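Local coordinates for protein COBE (Pseudomonas aeruginosa, PDB 2W6K) that takes part in cobalamin (vitamin B12) biosynthesis and belongs to the family of the C-terminal part of CbiG, at residues Leu12-Gly17 and Ala131-Ala136. Numbering follows the deposited sequence.
Sequences LIAGIG and ASIALA
Ile13 and Ala136, Gly15 and Ala134, and Gly17 and Ser132 form three antiparallel hydrogen-bonded pairs, each closed by two reciprocal N-H···O=C bonds. Six bonds thus join the strands, whose directions differ by 158°; Gly15 N to Ala134 O and Ser132 N to Gly17 O both measure 2.8 Å, and Gly17 N to Ser132 O is the longest at 3.1 Å. Between them, the non-hydrogen-bonded pairs Ala14-Leu135 and Ile16-Ile133 turn their side chains to one face. There Ile16 and Ile133 lie alongside each other, pointing the same way, with their CG1 atoms 4.0 Å apart. Both set CG1 anti to the carbonyl carbon (chi1 -60° and -61°) and extend chi2, which together let them run side by side; CG2 of Ile133 instead rests 3.6 Å from Gly15 O. Next to this pair, CD2 of Leu135 touches the methyl CB of Ala14 at 3.8 Å. Leu31 of helix 24-37 packs on Ala14 and Ile133, and Leu35 on Leu135. The opposite face carries Ile13, Ala134 and Ala136, which meet helix 102-115, and Ser132, whose OG is hydrogen-bonded to Ser127 OG, while Gly15 and Gly17 add no side chain. On their outer edges the strands pair with 47-51 and 119-127, placing the contact centrally in a mixed sheet between helices. Mutual pairing therefore satisfies the inward-facing amides and carbonyls, letting two sequence-distant strands cross a largely apolar core, partly open at Gly17-Ser132.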
loop_
_atom_site.group_PDB
_atom_site.type_symbol
_atom_site.label_atom_id
_atom_site.label_comp_id
_atom_site.label_asym_id
_atom_site.label_seq_id
_atom_site.Cartn_x
_atom_site.Cartn_y
_atom_site.Cartn_z
ATOM N N LEU A 12 3.739 8.329 2.867
ATOM C CA LEU A 12 3.055 7.238 3.523
ATOM C C LEU A 12 2.129 6.632 2.482
ATOM O O LEU A 12 1.265 7.332 1.916
ATOM C CB LEU A 12 2.239 7.792 4.673
ATOM C CG LEU A 12 1.394 6.741 5.404
ATOM C CD1 LEU A 12 2.268 5.702 6.126
ATOM C CD2 LEU A 12 0.461 7.480 6.372
ATOM N N ILE A 13 2.312 5.336 2.239
ATOM C CA ILE A 13 1.576 4.634 1.198
ATOM C C ILE A 13 0.745 3.529 1.815
ATOM O O ILE A 13 1.250 2.806 2.663
ATOM C CB ILE A 13 2.525 3.975 0.193
ATOM C CG1 ILE A 13 3.460 5.012 -0.481
ATOM C CG2 ILE A 13 1.758 3.174 -0.870
ATOM C CD1 ILE A 13 2.710 6.110 -1.231
ATOM N N ALA A 14 -0.488 3.377 1.349
ATOM C CA ALA A 14 -1.299 2.218 1.789
ATOM C C ALA A 14 -1.433 1.250 0.632
ATOM O O ALA A 14 -1.940 1.645 -0.408
ATOM C CB ALA A 14 -2.668 2.662 2.236
ATOM N N GLY A 15 -1.014 -0.012 0.828
ATOM C CA GLY A 15 -1.178 -1.058 -0.169
ATOM C C GLY A 15 -2.428 -1.844 0.171
ATOM O O GLY A 15 -2.727 -2.066 1.358
ATOM N N ILE A 16 -3.198 -2.215 -0.848
ATOM C CA ILE A 16 -4.504 -2.846 -0.596
ATOM C C ILE A 16 -4.682 -4.043 -1.515
ATOM O O ILE A 16 -4.427 -3.940 -2.708
ATOM C CB ILE A 16 -5.673 -1.846 -0.861
ATOM C CG1 ILE A 16 -5.550 -0.627 0.063
ATOM C CG2 ILE A 16 -7.065 -2.583 -0.685
ATOM C CD1 ILE A 16 -6.670 0.467 -0.078
ATOM N N GLY A 17 -5.159 -5.157 -0.948
ATOM C CA GLY A 17 -5.536 -6.353 -1.711
ATOM C C GLY A 17 -6.903 -6.741 -1.199
ATOM O O GLY A 17 -7.161 -6.636 0.012
ATOM N N ALA A 131 -10.537 -8.026 2.781
ATOM C CA ALA A 131 -9.419 -7.155 2.349
ATOM C C ALA A 131 -8.224 -7.166 3.297
ATOM O O ALA A 131 -8.342 -7.506 4.470
ATOM C CB ALA A 131 -9.936 -5.736 2.195
ATOM N N SER A 132 -7.058 -6.735 2.793
ATOM C CA SER A 132 -5.887 -6.568 3.632
ATOM C C SER A 132 -5.289 -5.209 3.286
ATOM O O SER A 132 -5.301 -4.824 2.122
ATOM C CB SER A 132 -4.817 -7.623 3.348
ATOM O OG SER A 132 -5.090 -8.827 4.074
ATOM N N ILE A 133 -4.780 -4.523 4.296
ATOM C CA ILE A 133 -4.139 -3.228 4.067
ATOM C C ILE A 133 -2.778 -3.171 4.768
ATOM O O ILE A 133 -2.619 -3.626 5.916
ATOM C CB ILE A 133 -5.063 -2.048 4.487
ATOM C CG1 ILE A 133 -6.362 -2.096 3.650
ATOM C CG2 ILE A 133 -4.331 -0.708 4.328
ATOM C CD1 ILE A 133 -7.273 -0.903 3.741
ATOM N N ALA A 134 -1.766 -2.664 4.067
ATOM C CA ALA A 134 -0.455 -2.466 4.698
ATOM C C ALA A 134 0.013 -1.037 4.478
ATOM O O ALA A 134 -0.368 -0.397 3.511
ATOM C CB ALA A 134 0.577 -3.435 4.148
ATOM N N LEU A 135 0.890 -0.586 5.345
ATOM C CA LEU A 135 1.402 0.796 5.257
ATOM C C LEU A 135 2.906 0.789 5.104
ATOM O O LEU A 135 3.598 0.042 5.782
ATOM C CB LEU A 135 1.002 1.608 6.505
ATOM C CG LEU A 135 -0.490 1.652 6.868
ATOM C CD1 LEU A 135 -0.642 2.380 8.221
ATOM C CD2 LEU A 135 -1.255 2.362 5.763
ATOM N N ALA A 136 3.413 1.626 4.207
ATOM C CA ALA A 136 4.857 1.748 4.042
ATOM C C ALA A 136 5.248 3.207 4.098
ATOM O O ALA A 136 4.510 4.090 3.653
ATOM C CB ALA A 136 5.331 1.112 2.716
#